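Local coordinates for uncharacterized protein POB3N (PDB 4KHB) that probably serves, as the POB3 subunit of the FACT histone chaperone, to reorganise nucleosomes during transcription, replication and repair, this chain being its N-terminal PH-like portion, at residues F42-S47 and G71-D76; A52-A57 and Y61-L66. All coordinates share one frame; numbering follows the deposited sequence.

Contact 1 of 2, residues F42-S47 and G71-D76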
ATOM      1  N   PHE H  42     -12.768 -16.094 -10.311  1.00 34.77           N
ATOM      2  CA  PHE H  42     -11.488 -16.499  -9.738  1.00 29.36           C
ATOM      3  C   PHE H  42     -11.695 -17.646  -8.754  1.00 22.30           C
ATOM      4  O   PHE H  42     -12.705 -17.693  -8.046  1.00 28.35           O
ATOM      5  CB  PHE H  42     -10.832 -15.314  -9.024  1.00 30.56           C
ATOM      6  CG  PHE H  42      -9.662 -15.693  -8.159  1.00 27.57           C
ATOM      7  CD1 PHE H  42      -8.396 -15.827  -8.711  1.00 24.77           C
ATOM      8  CD2 PHE H  42      -9.822 -15.891  -6.791  1.00 23.34           C
ATOM      9  CE1 PHE H  42      -7.310 -16.167  -7.923  1.00 30.15           C
ATOM     10  CE2 PHE H  42      -8.739 -16.232  -5.996  1.00 27.05           C
ATOM     11  CZ  PHE H  42      -7.482 -16.369  -6.566  1.00 27.71           C
ATOM     12  N   THR H  43     -10.741 -18.575  -8.721  1.00 23.78           N
ATOM     13  CA  THR H  43     -10.823 -19.740  -7.848  1.00 22.10           C
ATOM     14  C   THR H  43      -9.483 -19.964  -7.140  1.00 17.93           C
ATOM     15  O   THR H  43      -8.420 -19.732  -7.721  1.00 17.37           O
ATOM     16  CB  THR H  43     -11.221 -21.007  -8.648  1.00 26.62           C
ATOM     17  OG1 THR H  43     -12.546 -20.855  -9.176  1.00 37.07           O
ATOM     18  CG2 THR H  43     -11.171 -22.257  -7.775  1.00 21.29           C
ATOM     19  N   LEU H  44      -9.541 -20.420  -5.892  1.00 19.70           N
ATOM     20  CA  LEU H  44      -8.344 -20.753  -5.123  1.00 24.05           C
ATOM     21  C   LEU H  44      -8.585 -22.015  -4.306  1.00 24.31           C
ATOM     22  O   LEU H  44      -9.458 -22.043  -3.436  1.00 22.87           O
ATOM     23  CB  LEU H  44      -7.955 -19.591  -4.206  1.00 23.74           C
ATOM     24  CG  LEU H  44      -6.782 -19.793  -3.242  1.00 21.53           C
ATOM     25  CD1 LEU H  44      -5.478 -19.968  -3.998  1.00 22.89           C
ATOM     26  CD2 LEU H  44      -6.681 -18.626  -2.273  1.00 21.30           C
ATOM     27  N   ASP H  45      -7.804 -23.054  -4.585  1.00 21.72           N
ATOM     28  CA  ASP H  45      -7.969 -24.342  -3.923  1.00 17.11           C
ATOM     29  C   ASP H  45      -7.404 -24.292  -2.506  1.00 24.74           C
ATOM     30  O   ASP H  45      -6.421 -23.591  -2.246  1.00 28.05           O
ATOM     31  CB  ASP H  45      -7.285 -25.443  -4.742  1.00 22.03           C
ATOM     32  CG  ASP H  45      -7.658 -26.834  -4.274  1.00 32.34           C
ATOM     33  OD1 ASP H  45      -8.729 -27.333  -4.688  1.00 39.23           O
ATOM     34  OD2 ASP H  45      -6.880 -27.431  -3.499  1.00 27.59           O
ATOM     35  N   VAL H  46      -8.043 -25.025  -1.597  1.00 20.26           N
ATOM     36  CA  VAL H  46      -7.655 -25.062  -0.187  1.00 19.79           C
ATOM     37  C   VAL H  46      -6.190 -25.470   0.014  1.00 19.32           C
ATOM     38  O   VAL H  46      -5.536 -25.050   0.973  1.00 17.91           O
ATOM     39  CB  VAL H  46      -8.605 -25.993   0.617  1.00 24.92           C
ATOM     40  CG1 VAL H  46      -8.628 -27.390   0.012  1.00 24.03           C
ATOM     41  CG2 VAL H  46      -8.217 -26.048   2.088  1.00 17.94           C
ATOM     42  N   SER H  47      -5.675 -26.267  -0.915  1.00 17.35           N
ATOM     43  CA  SER H  47      -4.300 -26.746  -0.836  1.00 22.68           C
ATOM     44  C   SER H  47      -3.262 -25.629  -0.983  1.00 20.79           C
ATOM     45  O   SER H  47      -2.115 -25.793  -0.560  1.00 20.08           O
ATOM     46  CB  SER H  47      -4.072 -27.851  -1.870  1.00 25.11           C
ATOM     47  OG  SER H  47      -4.249 -27.365  -3.185  1.00 20.84           O
ATOM     48  N   GLY H  71       2.545 -15.699  -3.371  1.00 13.75           N
ATOM     49  CA  GLY H  71       1.478 -14.872  -3.914  1.00 18.48           C
ATOM     50  C   GLY H  71       0.505 -14.341  -2.875  1.00 19.73           C
ATOM     51  O   GLY H  71       0.329 -14.944  -1.813  1.00 20.26           O
ATOM     52  N   VAL H  72      -0.133 -13.213  -3.185  1.00 16.97           N
ATOM     53  CA  VAL H  72      -1.159 -12.642  -2.312  1.00 21.45           C
ATOM     54  C   VAL H  72      -2.492 -12.417  -3.031  1.00 17.47           C
ATOM     55  O   VAL H  72      -2.525 -11.946  -4.170  1.00 17.27           O
ATOM     56  CB  VAL H  72      -0.695 -11.318  -1.645  1.00 22.05           C
ATOM     57  CG1 VAL H  72       0.357 -11.590  -0.590  1.00 30.70           C
ATOM     58  CG2 VAL H  72      -0.167 -10.347  -2.686  1.00 19.79           C
ATOM     59  N   ILE H  73      -3.586 -12.767  -2.358  1.00 16.84           N
ATOM     60  CA  ILE H  73      -4.925 -12.501  -2.873  1.00 15.49           C
ATOM     61  C   ILE H  73      -5.587 -11.485  -1.949  1.00 12.31           C
ATOM     62  O   ILE H  73      -5.742 -11.734  -0.750  1.00  9.55           O
ATOM     63  CB  ILE H  73      -5.780 -13.783  -2.927  1.00 16.08           C
ATOM     64  CG1 ILE H  73      -5.098 -14.833  -3.806  1.00 22.98           C
ATOM     65  CG2 ILE H  73      -7.173 -13.476  -3.469  1.00 14.22           C
ATOM     66  CD1 ILE H  73      -4.909 -14.389  -5.249  1.00 18.79           C
ATOM     67  N   GLN H  74      -5.963 -10.337  -2.506  1.00 13.07           N
ATOM     68  CA  GLN H  74      -6.559  -9.267  -1.717  1.00 14.10           C
ATOM     69  C   GLN H  74      -8.068  -9.152  -1.914  1.00  9.94           C
ATOM     70  O   GLN H  74      -8.546  -8.900  -3.023  1.00 10.37           O
ATOM     71  CB  GLN H  74      -5.871  -7.933  -2.036  1.00 11.26           C
ATOM     72  CG  GLN H  74      -4.461  -7.812  -1.471  1.00 19.46           C
ATOM     73  CD  GLN H  74      -3.696  -6.636  -2.045  1.00 23.48           C
ATOM     74  OE1 GLN H  74      -2.828  -6.801  -2.904  1.00 19.96           O
ATOM     75  NE2 GLN H  74      -4.026  -5.436  -1.582  1.00 17.58           N
ATOM     76  N   LEU H  75      -8.805  -9.349  -0.825  1.00 15.02           N
ATOM     77  CA  LEU H  75     -10.252  -9.186  -0.823  1.00 12.84           C
ATOM     78  C   LEU H  75     -10.667  -8.106   0.175  1.00 16.00           C
ATOM     79  O   LEU H  75     -10.646  -8.346   1.389  1.00 15.00           O
ATOM     80  CB  LEU H  75     -10.920 -10.511  -0.448  1.00 12.73           C
ATOM     81  CG  LEU H  75     -10.602 -11.743  -1.298  1.00 15.95           C
ATOM     82  CD1 LEU H  75     -10.934 -13.013  -0.537  1.00 13.99           C
ATOM     83  CD2 LEU H  75     -11.362 -11.706  -2.606  1.00 16.82           C
ATOM     84  N   ASP H  76     -11.041  -6.925  -0.318  1.00 14.79           N
ATOM     85  CA  ASP H  76     -11.516  -5.870   0.578  1.00 18.49           C
ATOM     86  C   ASP H  76     -12.967  -5.494   0.268  1.00 17.10           C
ATOM     87  O   ASP H  76     -13.476  -5.777  -0.819  1.00 16.03           O
ATOM     88  CB  ASP H  76     -10.589  -4.640   0.583  1.00 23.27           C
ATOM     89  CG  ASP H  76     -10.493  -3.955  -0.767  1.00 32.96           C
ATOM     90  OD1 ASP H  76     -11.057  -4.471  -1.755  1.00 43.24           O
ATOM     91  OD2 ASP H  76      -9.848  -2.886  -0.839  1.00 42.06           O
TER
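F42 and I73 reach toward each other from opposite directions, and the tight part of the contact lies where they meet. The far end of the phenyl ring does the touching: CZ of F42 comes within 3.5 Å of CD1 of I73, and CE1 of F42 lies 4.0 Å from the same methyl. The methyl approaches the ring obliquely. The other branch of the isoleucine takes part as well, its CG2 standing 4.1 Å from CE2 of F42, so both branches meet the outer end of the ring from the same side of its plane. With CG of F42 anti to the backbone N (chi1 168°), the ring extends from its strand toward I73.

L44, two residues further along the same strand, also points inward but packs more loosely, CD2 of L44 staying 4.4 Å from CG1 of I73. The two strands belong to different sheets of the PH-like N-terminal domain. Strand 42-45 is an outermost strand of a four-stranded antiparallel sheet and strand 72-78 runs within the mixed sheet, so this is apolar packing between sheets, with the CA atoms of L44 and I73 still 9.2 Å apart. L31 of the neighbouring strand lies against both F42 and L44, while I65 and L15 flank I73 in its own sheet.

Away from this buried side, the chain of 42-47 turns polar. T43 and D45 are exposed, and D45 folds back on its own backbone in an Asx turn, its OD2 accepting from N of S47 at 3.1 Å. OD2 of D45 also accepts from OG of S47 at 2.7 Å. The amide comes from above the carboxylate plane and the hydroxyl on the anti side, so two donors restrain the carboxylate at the solvent-facing end of the strand.

Contact 2 of 2, residues A52-A57 and Y61-L66; sequences AQWSRA and YEVKIL
W54 and Y61 lie with their planes nearly parallel, only 9° apart, but displaced along each other with little ring over ring, the six-membered ring of W54 and the ring of Y61 having centroids 5.0 Å apart. Over the indole face lie CB and the CD2 edge of the tyrosine: CB of Y61 makes a CH-pi contact 3.4 Å from CH2 of W54, while CD2 of Y61 sits toward the rim, 3.4 Å from CZ2 of W54. R56 continues the layering: with its CG anti to the backbone N (chi1 -180°) and a bend at chi2, CD of R56 is brought over a face of the Y61 ring, 3.5 Å from CZ of Y61. At the rim of the indole, in its plane, CG2 of V63 approaches CE3 of W54 to 3.9 Å. L86 of helix 83-92 packs on both W54 and V63.

Q53, S55, E62 and K64 occupy the other face. Q53 and K64 run side by side, with OE1 of Q53 3.7 Å from CD of K64, whose amine forms a salt bridge with E119. A water lies 2.8 Å from both OG of S55 and OE1 of E62; R43 of the SPT16D chain hydrogen-bonds OG of S55, and Q74 binds the other carboxylate oxygen of E62. Paired backbone hydrogen bonds join Q53 with K64 and S55 with E62, the register of an antiparallel beta hairpin within a PH-like domain.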
ATOM      1  N   ALA H  52      -3.604 -15.935   6.303  1.00 14.68           N
ATOM      2  CA  ALA H  52      -4.582 -14.878   6.071  1.00 13.30           C
ATOM      3  C   ALA H  52      -4.440 -13.728   7.061  1.00 11.41           C
ATOM      4  O   ALA H  52      -4.215 -13.947   8.255  1.00 10.18           O
ATOM      5  CB  ALA H  52      -5.992 -15.445   6.119  1.00  9.68           C
ATOM      6  N   GLN H  53      -4.595 -12.504   6.565  1.00  8.94           N
ATOM      7  CA  GLN H  53      -4.497 -11.315   7.406  1.00 12.44           C
ATOM      8  C   GLN H  53      -5.747 -10.451   7.289  1.00 12.83           C
ATOM      9  O   GLN H  53      -6.336 -10.331   6.211  1.00 11.74           O
ATOM     10  CB  GLN H  53      -3.257 -10.487   7.042  1.00 10.35           C
ATOM     11  CG  GLN H  53      -1.926 -11.194   7.270  1.00 14.27           C
ATOM     12  CD  GLN H  53      -0.747 -10.380   6.766  1.00 18.90           C
ATOM     13  OE1 GLN H  53      -0.920  -9.288   6.223  1.00 21.83           O
ATOM     14  NE2 GLN H  53       0.457 -10.907   6.947  1.00 23.27           N
ATOM     15  N   TRP H  54      -6.141  -9.847   8.405  1.00  8.54           N
ATOM     16  CA  TRP H  54      -7.318  -8.993   8.455  1.00  8.42           C
ATOM     17  C   TRP H  54      -6.894  -7.574   8.825  1.00 12.70           C
ATOM     18  O   TRP H  54      -6.233  -7.371   9.847  1.00 14.82           O
ATOM     19  CB  TRP H  54      -8.281  -9.552   9.500  1.00 10.26           C
ATOM     20  CG  TRP H  54      -9.407  -8.655   9.892  1.00 12.41           C
ATOM     21  CD1 TRP H  54      -9.460  -7.827  10.976  1.00 16.09           C
ATOM     22  CD2 TRP H  54     -10.666  -8.524   9.225  1.00 11.95           C
ATOM     23  NE1 TRP H  54     -10.670  -7.176  11.015  1.00 15.47           N
ATOM     24  CE2 TRP H  54     -11.429  -7.589   9.950  1.00 15.97           C
ATOM     25  CE3 TRP H  54     -11.219  -9.105   8.083  1.00 10.05           C
ATOM     26  CZ2 TRP H  54     -12.718  -7.219   9.564  1.00 16.08           C
ATOM     27  CZ3 TRP H  54     -12.495  -8.736   7.701  1.00 11.49           C
ATOM     28  CH2 TRP H  54     -13.232  -7.808   8.439  1.00 11.42           C
ATOM     29  N   SER H  55      -7.273  -6.598   8.001  1.00  9.65           N
ATOM     30  CA  SER H  55      -6.926  -5.201   8.263  1.00 13.99           C
ATOM     31  C   SER H  55      -7.826  -4.214   7.522  1.00 15.43           C
ATOM     32  O   SER H  55      -8.561  -4.587   6.603  1.00 12.38           O
ATOM     33  CB  SER H  55      -5.460  -4.934   7.900  1.00 13.63           C
ATOM     34  OG  SER H  55      -5.261  -4.998   6.498  1.00 15.26           O
ATOM     35  N   ARG H  56      -7.762  -2.950   7.927  1.00 17.77           N
ATOM     36  CA  ARG H  56      -8.567  -1.905   7.304  1.00 23.30           C
ATOM     37  C   ARG H  56      -7.875  -1.343   6.067  1.00 20.51           C
ATOM     38  O   ARG H  56      -6.681  -1.046   6.092  1.00 21.81           O
ATOM     39  CB  ARG H  56      -8.850  -0.781   8.304  1.00 25.03           C
ATOM     40  CG  ARG H  56      -9.691   0.353   7.740  1.00 28.64           C
ATOM     41  CD  ARG H  56     -11.130   0.265   8.221  1.00 38.79           C
ATOM     42  NE  ARG H  56     -11.880   1.484   7.928  1.00 49.38           N
ATOM     43  CZ  ARG H  56     -12.385   2.290   8.856  1.00 54.38           C
ATOM     44  NH1 ARG H  56     -12.222   2.011  10.142  1.00 46.02           N
ATOM     45  NH2 ARG H  56     -13.053   3.379   8.498  1.00 50.92           N
ATOM     46  N   ALA H  57      -8.634  -1.200   4.984  1.00 15.72           N
ATOM     47  CA  ALA H  57      -8.095  -0.675   3.736  1.00 16.79           C
ATOM     48  C   ALA H  57      -9.136   0.234   3.088  1.00 17.38           C
ATOM     49  O   ALA H  57     -10.184   0.506   3.672  1.00 16.01           O
ATOM     50  CB  ALA H  57      -7.928  -1.793   2.719  1.00 15.26           C
ATOM     51  N   TYR H  61     -12.829  -3.271   5.049  1.00 15.48           N
ATOM     52  CA  TYR H  61     -11.849  -4.240   5.533  1.00 15.27           C
ATOM     53  C   TYR H  61     -11.346  -5.298   4.567  1.00 15.31           C
ATOM     54  O   TYR H  61     -12.019  -5.699   3.722  1.00 13.14           O
ATOM     55  CB  TYR H  61     -12.369  -4.963   6.737  1.00 14.88           C
ATOM     56  CG  TYR H  61     -12.448  -4.085   7.874  1.00 22.66           C
ATOM     57  CD1 TYR H  61     -13.488  -3.224   7.992  1.00 23.97           C
ATOM     58  CD2 TYR H  61     -11.490  -4.089   8.840  1.00 20.21           C
ATOM     59  CE1 TYR H  61     -13.557  -2.400   8.981  1.00 31.64           C
ATOM     60  CE2 TYR H  61     -11.557  -3.268   9.844  1.00 22.73           C
ATOM     61  CZ  TYR H  61     -12.602  -2.417   9.909  1.00 35.30           C
ATOM     62  OH  TYR H  61     -12.725  -1.553  10.913  1.00 44.83           O
ATOM     63  N   GLU H  62     -10.123  -5.716   4.738  1.00 11.52           N
ATOM     64  CA  GLU H  62      -9.470  -6.570   3.760  1.00 12.76           C
ATOM     65  C   GLU H  62      -9.075  -7.917   4.350  1.00 12.70           C
ATOM     66  O   GLU H  62      -8.515  -7.981   5.447  1.00 11.09           O
ATOM     67  CB  GLU H  62      -8.226  -5.861   3.211  1.00 12.36           C
ATOM     68  CG  GLU H  62      -7.418  -6.677   2.211  1.00 16.31           C
ATOM     69  CD  GLU H  62      -6.063  -6.064   1.920  1.00 20.79           C
ATOM     70  OE1 GLU H  62      -5.158  -6.180   2.773  1.00 21.31           O
ATOM     71  OE2 GLU H  62      -5.904  -5.465   0.836  1.00 20.90           O
ATOM     72  N   VAL H  63      -9.366  -8.988   3.619  1.00 10.02           N
ATOM     73  CA  VAL H  63      -8.772 -10.286   3.904  1.00  9.30           C
ATOM     74  C   VAL H  63      -7.658 -10.500   2.892  1.00 12.50           C
ATOM     75  O   VAL H  63      -7.910 -10.575   1.689  1.00 10.66           O
ATOM     76  CB  VAL H  63      -9.793 -11.431   3.787  1.00  8.08           C
ATOM     77  CG1 VAL H  63      -9.098 -12.777   3.916  1.00 11.80           C
ATOM     78  CG2 VAL H  63     -10.871 -11.290   4.844  1.00 10.24           C
ATOM     79  N   LYS H  64      -6.424 -10.580   3.379  1.00 13.01           N
ATOM     80  CA  LYS H  64      -5.286 -10.849   2.511  1.00 11.27           C
ATOM     81  C   LYS H  64      -4.912 -12.314   2.637  1.00  9.77           C
ATOM     82  O   LYS H  64      -4.552 -12.775   3.722  1.00 11.77           O
ATOM     83  CB  LYS H  64      -4.096  -9.959   2.886  1.00 14.02           C
ATOM     84  CG  LYS H  64      -2.903 -10.069   1.951  1.00 18.86           C
ATOM     85  CD  LYS H  64      -1.640  -9.550   2.621  1.00 17.02           C
ATOM     86  CE  LYS H  64      -1.683  -8.039   2.772  1.00 24.30           C
ATOM     87  NZ  LYS H  64      -0.336  -7.421   2.634  1.00 27.81           N
ATOM     88  N   ILE H  65      -4.991 -13.047   1.530  1.00 11.19           N
ATOM     89  CA  ILE H  65      -4.686 -14.473   1.560  1.00 15.72           C
ATOM     90  C   ILE H  65      -3.286 -14.755   1.036  1.00 11.84           C
ATOM     91  O   ILE H  65      -2.924 -14.353  -0.076  1.00 12.84           O
ATOM     92  CB  ILE H  65      -5.720 -15.304   0.770  1.00 17.90           C
ATOM     93  CG1 ILE H  65      -7.104 -15.183   1.414  1.00 13.79           C
ATOM     94  CG2 ILE H  65      -5.320 -16.769   0.741  1.00 11.25           C
ATOM     95  CD1 ILE H  65      -8.228 -15.802   0.600  1.00 15.25           C
ATOM     96  N   LEU H  66      -2.507 -15.447   1.861  1.00 12.59           N
ATOM     97  CA  LEU H  66      -1.143 -15.819   1.528  1.00 12.88           C
ATOM     98  C   LEU H  66      -1.127 -17.255   1.019  1.00 15.33           C
ATOM     99  O   LEU H  66      -1.509 -18.182   1.738  1.00 14.93           O
ATOM    100  CB  LEU H  66      -0.257 -15.671   2.769  1.00 18.83           C
ATOM    101  CG  LEU H  66      -0.444 -14.336   3.498  1.00 21.92           C
ATOM    102  CD1 LEU H  66       0.139 -14.365   4.901  1.00 21.14           C
ATOM    103  CD2 LEU H  66       0.167 -13.207   2.689  1.00 21.64           C
TER
HETATM  104  O   HOH W   1      -5.167  -7.461   5.242  1.00 13.87           O

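In the fold
The centres of contacts 1 and 2 lie 11 Å apart, and strands 61-66 and 72-78, neighbours in the mixed sheet, join them. The backbone ties them directly: O of I73 lies 2.7 Å from N of I65, and O of L75 is equally close, at 2.7 Å, to N of V63, both probable hydrogen bonds. In sequence, the hairpin of contact 2 falls between the two segments of contact 1. Contact 1 packs this sheet against the four-stranded one, whereas the W54 and V63 side of contact 2 is covered by helix 83-92. The backbone O of R56 accepts a hydrogen bond from R43 of the SPT16D chain, and NE2 of Q74 hydrogen-bonds O of M41 of that chain.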